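Local coordinates for C3-degrading proteinase (CppA protein) (PDB 3E0R) that probably degrades complement component C3 as a streptococcal proteinase and is built from domains of the glyoxalase clan, at residues 32-37 with 149-154; 97-102 with 108-113. All blocks are in the same frame, centred on the assembly; numbering follows the deposited sequence.

Contact 1: residues 32-37 with 149-154; sequences LGMKAL and SKFEIS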
loop_
_atom_site.group_PDB
_atom_site.type_symbol
_atom_site.label_atom_id
_atom_site.label_comp_id
_atom_site.label_asym_id
_atom_site.label_seq_id
_atom_site.Cartn_x
_atom_site.Cartn_y
_atom_site.Cartn_z
ATOM N N LEU A 32 -8.420 11.252 -0.134
ATOM C CA LEU A 32 -6.970 11.334 0.040
ATOM C C LEU A 32 -6.213 12.134 -1.009
ATOM O O LEU A 32 -5.102 12.561 -0.754
ATOM C CB LEU A 32 -6.354 9.931 0.211
ATOM C CG LEU A 32 -6.764 9.179 1.511
ATOM C CD1 LEU A 32 -5.974 7.845 1.638
ATOM C CD2 LEU A 32 -6.660 10.074 2.750
ATOM N N GLY A 33 -6.799 12.350 -2.173
ATOM C CA GLY A 33 -6.166 13.161 -3.211
ATOM C C GLY A 33 -5.346 12.417 -4.254
ATOM O O GLY A 33 -4.595 13.042 -4.997
HETATM N N MSE A 34 -5.479 11.093 -4.315
HETATM C CA MSE A 34 -4.837 10.285 -5.381
HETATM C C MSE A 34 -5.535 10.385 -6.759
HETATM O O MSE A 34 -6.712 10.660 -6.877
HETATM C CB MSE A 34 -4.760 8.806 -4.969
HETATM C CG MSE A 34 -4.085 8.594 -3.602
HETATM SE SE MSE A 34 -3.667 6.732 -3.248
HETATM C CE MSE A 34 -2.931 6.855 -1.404
ATOM N N LYS A 35 -4.770 10.100 -7.789
ATOM C CA LYS A 35 -5.167 10.127 -9.162
ATOM C C LYS A 35 -5.399 8.702 -9.746
ATOM O O LYS A 35 -4.598 7.797 -9.555
ATOM C CB LYS A 35 -4.038 10.819 -9.922
ATOM C CG LYS A 35 -4.334 11.142 -11.368
ATOM C CD LYS A 35 -3.132 11.829 -12.038
ATOM C CE LYS A 35 -3.378 12.147 -13.549
ATOM N NZ LYS A 35 -4.653 12.867 -13.800
ATOM N N ALA A 36 -6.496 8.531 -10.487
ATOM C CA ALA A 36 -6.824 7.281 -11.145
ATOM C C ALA A 36 -6.021 7.309 -12.393
ATOM O O ALA A 36 -6.140 8.268 -13.180
ATOM C CB ALA A 36 -8.339 7.219 -11.498
ATOM N N LEU A 37 -5.207 6.293 -12.594
ATOM C CA LEU A 37 -4.335 6.275 -13.722
ATOM C C LEU A 37 -4.941 5.457 -14.853
ATOM O O LEU A 37 -4.928 5.831 -16.003
ATOM C CB LEU A 37 -3.003 5.695 -13.279
ATOM C CG LEU A 37 -2.351 6.345 -12.065
ATOM C CD1 LEU A 37 -1.143 5.578 -11.765
ATOM C CD2 LEU A 37 -2.039 7.804 -12.317
ATOM N N SER A 149 0.221 16.138 -5.388
ATOM C CA SER A 149 1.106 16.263 -6.549
ATOM C C SER A 149 2.144 15.141 -6.648
ATOM O O SER A 149 2.272 14.540 -7.707
ATOM C CB SER A 149 1.779 17.632 -6.606
ATOM O OG SER A 149 2.853 17.687 -5.689
ATOM N N LYS A 150 2.858 14.889 -5.538
ATOM C CA LYS A 150 3.825 13.786 -5.374
ATOM C C LYS A 150 3.734 13.115 -3.973
ATOM O O LYS A 150 3.743 13.759 -2.928
ATOM C CB LYS A 150 5.247 14.241 -5.698
ATOM C CG LYS A 150 6.418 13.526 -4.983
ATOM C CD LYS A 150 6.688 12.104 -5.437
ATOM C CE LYS A 150 8.097 11.609 -5.117
ATOM N NZ LYS A 150 8.359 11.354 -3.685
ATOM N N PHE A 151 3.645 11.793 -3.995
ATOM C CA PHE A 151 3.747 10.961 -2.794
ATOM C C PHE A 151 4.456 9.625 -3.112
ATOM O O PHE A 151 4.590 9.215 -4.270
ATOM C CB PHE A 151 2.361 10.750 -2.101
ATOM C CG PHE A 151 1.404 9.864 -2.863
ATOM C CD1 PHE A 151 1.469 8.479 -2.757
ATOM C CD2 PHE A 151 0.431 10.398 -3.684
ATOM C CE1 PHE A 151 0.632 7.659 -3.465
ATOM C CE2 PHE A 151 -0.431 9.577 -4.415
ATOM C CZ PHE A 151 -0.321 8.219 -4.308
ATOM N N GLU A 152 4.872 8.945 -2.032
ATOM C CA GLU A 152 5.647 7.711 -2.070
ATOM C C GLU A 152 4.939 6.799 -1.090
ATOM O O GLU A 152 4.643 7.205 0.025
ATOM C CB GLU A 152 7.094 7.989 -1.612
ATOM C CG GLU A 152 8.175 7.280 -2.344
ATOM C CD GLU A 152 9.170 8.241 -3.120
ATOM O OE1 GLU A 152 10.113 8.779 -2.452
ATOM O OE2 GLU A 152 9.038 8.424 -4.388
ATOM N N ILE A 153 4.681 5.564 -1.505
ATOM C CA ILE A 153 4.049 4.550 -0.679
ATOM C C ILE A 153 5.116 3.731 -0.001
ATOM O O ILE A 153 6.087 3.315 -0.602
ATOM C CB ILE A 153 3.154 3.570 -1.504
ATOM C CG1 ILE A 153 2.022 4.314 -2.184
ATOM C CG2 ILE A 153 2.572 2.374 -0.648
ATOM C CD1 ILE A 153 1.170 5.040 -1.375
ATOM N N SER A 154 4.938 3.493 1.279
ATOM C CA SER A 154 5.651 2.379 1.903
ATOM C C SER A 154 4.634 1.669 2.772
ATOM O O SER A 154 3.441 2.034 2.771
ATOM C CB SER A 154 6.875 2.889 2.664
ATOM O OG SER A 154 6.540 3.794 3.676
#

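Contact 2: residues 97-102 with 108-113; sequences IHRLYK and AFEIFS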
loop_
_atom_site.group_PDB
_atom_site.type_symbol
_atom_site.label_atom_id
_atom_site.label_comp_id
_atom_site.label_asym_id
_atom_site.label_seq_id
_atom_site.Cartn_x
_atom_site.Cartn_y
_atom_site.Cartn_z
ATOM N N ILE A 97 -11.192 12.009 9.919
ATOM C CA ILE A 97 -9.884 11.402 10.199
ATOM C C ILE A 97 -9.964 10.544 11.487
ATOM O O ILE A 97 -10.853 10.722 12.310
ATOM C CB ILE A 97 -8.751 12.463 10.192
ATOM C CG1 ILE A 97 -8.748 13.300 11.484
ATOM C CG2 ILE A 97 -8.897 13.364 8.947
ATOM C CD1 ILE A 97 -7.600 14.301 11.550
ATOM N N HIS A 98 -9.075 9.562 11.620
ATOM C CA HIS A 98 -9.036 8.718 12.834
ATOM C C HIS A 98 -8.193 9.384 13.929
ATOM O O HIS A 98 -8.525 9.284 15.081
ATOM C CB HIS A 98 -8.488 7.315 12.531
ATOM C CG HIS A 98 -8.434 6.407 13.732
ATOM N ND1 HIS A 98 -9.565 5.841 14.299
ATOM C CD2 HIS A 98 -7.384 5.946 14.452
ATOM C CE1 HIS A 98 -9.212 5.088 15.325
ATOM N NE2 HIS A 98 -7.898 5.140 15.446
ATOM N N ARG A 99 -7.101 10.055 13.557
ATOM C CA ARG A 99 -6.153 10.635 14.526
ATOM C C ARG A 99 -5.238 11.627 13.837
ATOM O O ARG A 99 -4.857 11.414 12.670
ATOM C CB ARG A 99 -5.314 9.521 15.096
ATOM C CG ARG A 99 -4.730 9.810 16.432
ATOM C CD ARG A 99 -4.009 8.545 16.930
ATOM N NE ARG A 99 -4.914 7.417 17.114
ATOM C CZ ARG A 99 -5.604 7.185 18.214
ATOM N NH1 ARG A 99 -5.508 8.005 19.249
ATOM N NH2 ARG A 99 -6.394 6.135 18.275
ATOM N N LEU A 100 -4.888 12.691 14.541
ATOM C CA LEU A 100 -4.110 13.795 14.004
ATOM C C LEU A 100 -2.781 13.837 14.711
ATOM O O LEU A 100 -2.705 13.597 15.910
ATOM C CB LEU A 100 -4.863 15.124 14.204
ATOM C CG LEU A 100 -4.379 16.462 13.597
ATOM C CD1 LEU A 100 -4.194 16.464 12.039
ATOM C CD2 LEU A 100 -5.362 17.570 14.024
ATOM N N TYR A 101 -1.735 14.078 13.943
ATOM C CA TYR A 101 -0.376 14.204 14.452
ATOM C C TYR A 101 0.216 15.500 13.925
ATOM O O TYR A 101 -0.365 16.161 13.073
ATOM C CB TYR A 101 0.520 13.053 13.983
ATOM C CG TYR A 101 0.047 11.671 14.352
ATOM C CD1 TYR A 101 0.562 11.006 15.473
ATOM C CD2 TYR A 101 -0.892 11.011 13.567
ATOM C CE1 TYR A 101 0.121 9.736 15.808
ATOM C CE2 TYR A 101 -1.342 9.769 13.881
ATOM C CZ TYR A 101 -0.830 9.105 14.999
ATOM O OH TYR A 101 -1.269 7.819 15.295
ATOM N N LYS A 102 1.381 15.851 14.437
ATOM C CA LYS A 102 2.222 16.867 13.807
ATOM C C LYS A 102 3.666 16.534 14.112
ATOM O O LYS A 102 3.989 16.108 15.224
ATOM C CB LYS A 102 1.892 18.273 14.295
ATOM C CG LYS A 102 2.941 19.328 13.821
ATOM C CD LYS A 102 2.422 20.766 13.732
ATOM C CE LYS A 102 3.498 21.722 13.127
ATOM N NZ LYS A 102 4.090 21.227 11.836
ATOM N N ALA A 108 0.073 15.518 10.110
ATOM C CA ALA A 108 -0.022 14.172 9.565
ATOM C C ALA A 108 -1.305 13.613 10.131
ATOM O O ALA A 108 -1.832 14.135 11.126
ATOM C CB ALA A 108 1.155 13.354 9.990
ATOM N N PHE A 109 -1.842 12.582 9.500
ATOM C CA PHE A 109 -3.007 11.938 10.099
ATOM C C PHE A 109 -3.117 10.485 9.756
ATOM O O PHE A 109 -2.471 10.011 8.848
ATOM C CB PHE A 109 -4.326 12.709 9.780
ATOM C CG PHE A 109 -4.723 12.666 8.368
ATOM C CD1 PHE A 109 -5.607 11.688 7.924
ATOM C CD2 PHE A 109 -4.199 13.597 7.449
ATOM C CE1 PHE A 109 -5.968 11.613 6.596
ATOM C CE2 PHE A 109 -4.544 13.541 6.118
ATOM C CZ PHE A 109 -5.444 12.536 5.686
ATOM N N GLU A 110 -3.930 9.797 10.546
ATOM C CA GLU A 110 -4.398 8.472 10.248
ATOM C C GLU A 110 -5.910 8.475 9.970
ATOM O O GLU A 110 -6.639 9.270 10.476
ATOM C CB GLU A 110 -4.110 7.557 11.394
ATOM C CG GLU A 110 -2.710 7.051 11.420
ATOM C CD GLU A 110 -2.420 6.309 12.696
ATOM O OE1 GLU A 110 -3.015 6.689 13.715
ATOM O OE2 GLU A 110 -1.614 5.366 12.682
ATOM N N ILE A 111 -6.316 7.567 9.099
ATOM C CA ILE A 111 -7.684 7.367 8.698
ATOM C C ILE A 111 -7.826 5.881 8.277
ATOM O O ILE A 111 -6.884 5.313 7.768
ATOM C CB ILE A 111 -8.017 8.350 7.572
ATOM C CG1 ILE A 111 -9.526 8.473 7.387
ATOM C CG2 ILE A 111 -7.333 7.961 6.278
ATOM C CD1 ILE A 111 -9.916 9.643 6.521
ATOM N N PHE A 112 -8.983 5.265 8.535
ATOM C CA PHE A 112 -9.317 3.933 8.058
ATOM C C PHE A 112 -10.029 3.990 6.677
ATOM O O PHE A 112 -10.878 4.853 6.366
ATOM C CB PHE A 112 -10.197 3.186 9.075
ATOM C CG PHE A 112 -9.424 2.578 10.268
ATOM C CD1 PHE A 112 -8.806 1.337 10.170
ATOM C CD2 PHE A 112 -9.351 3.231 11.495
ATOM C CE1 PHE A 112 -8.101 0.780 11.280
ATOM C CE2 PHE A 112 -8.655 2.665 12.579
ATOM C CZ PHE A 112 -8.034 1.455 12.465
ATOM N N SER A 113 -9.661 3.047 5.839
ATOM C CA SER A 113 -10.280 2.889 4.552
ATOM C C SER A 113 -11.564 2.033 4.746
ATOM O O SER A 113 -11.736 1.380 5.793
ATOM C CB SER A 113 -9.304 2.163 3.622
ATOM O OG SER A 113 -9.514 0.771 3.738
#

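Contact 1: residues 32-37 with 149-154
A selenium atom lies at the middle of this contact: M34, present as selenomethionine, lays its SE against the ring of F151 in a Met-aromatic contact that joins the two sheets of this glyoxalase-clan protein. M34 leads into strand 35-39 of one sheet, while F151 begins strand 151-159 of the other. The approach is oblique, with SE 4.8 Å from the centroid of the F151 ring and 52° off its normal. M34 carries CG beside its backbone N (chi1 -53°) and runs extended from there, crossing F151 at about a right angle; CG, SE and CE therefore pass the end of the ring in turn. SE of M34 comes within 3.8 Å of F151 CZ.

All three touching residues are buried. Beyond the contact, M34 also packs on L55 and on Y28 of helix 21-31, and F151 rests on V79 of the neighbouring strand 74-81. I153, two residues on, sets its own CG1 at the CD1/CE1 edge of the F151 ring, in its plane. The selenomethionine tip reaches on to that same residue, more loosely, with M34 CE 4.5 Å from I153 CD1.

Contact 2: residues 97-102 with 108-113
In the beta hairpin of strands 99-102 and 107-112, H98 and R99 both give their backbone N-H to a single acceptor, the carbonyl O of E110. The H98 N to E110 O bond is 2.7 Å and the R99 N to E110 O bond 3.2 Å; both donors arrive from the same face of the carbonyl plane. This is a classic beta bulge, placed where the first strand starts. Past it the antiparallel ladder is regular: E110 N bonds back to R99 O, L100 and F109 form a non-hydrogen-bonded pair, and Y101 and A108 exchange bonds in both directions.

On the face that bears R99, Y101 and E110, the hydroxyl of Y101 donates to E110 at 2.6 Å (OH to OE1). It meets the carboxylate from above, 63° out of its plane, while OE1 lies in the plane of the tyrosine ring. R76 takes the other oxygen, OE2, in a salt bridge, and with one partner on each oxygen the rotation of the carboxylate is fixed. R99 adds only a long salt bridge, NE to E110 OE1 at 4.0 Å; its NH1 pairs with E132.

L100 and F109 point to the opposite face, where I97, just before the strand, crosses F109 at about a right angle. CG2 of I97 lies 3.8 Å from CD1 of F109, and L91 of helix 84-91 packs against both residues. Beside the bulge, H98 swings its ring anti to the backbone N (chi1 180°), alongside F112. The pair is T-shaped, planes 84° apart, with the edge atom CE2 of F112 3.6 Å above the centre of the imidazole.

Overall arrangement
From the N terminus the chain runs through strand 9-18 and helix 21-31 to residues 32-37, the first half of contact 1. It then builds strands 43-47, 53-59 and 74-81 and helix 84-91 before the short hairpin of contact 2, closed across only five intervening residues. Strand 118-122 follows, and contact 1 is completed at 149-154. Contact 2 thus lies wholly within the long loop of contact 1, and the two do not cross. Strands 99-102, 107-112 and 151-159 share one sheet; strand 35-39 belongs to the other. With centres about 16 Å apart, the contacts meet where L32 CD2 packs 4.0 Å from F109 CZ.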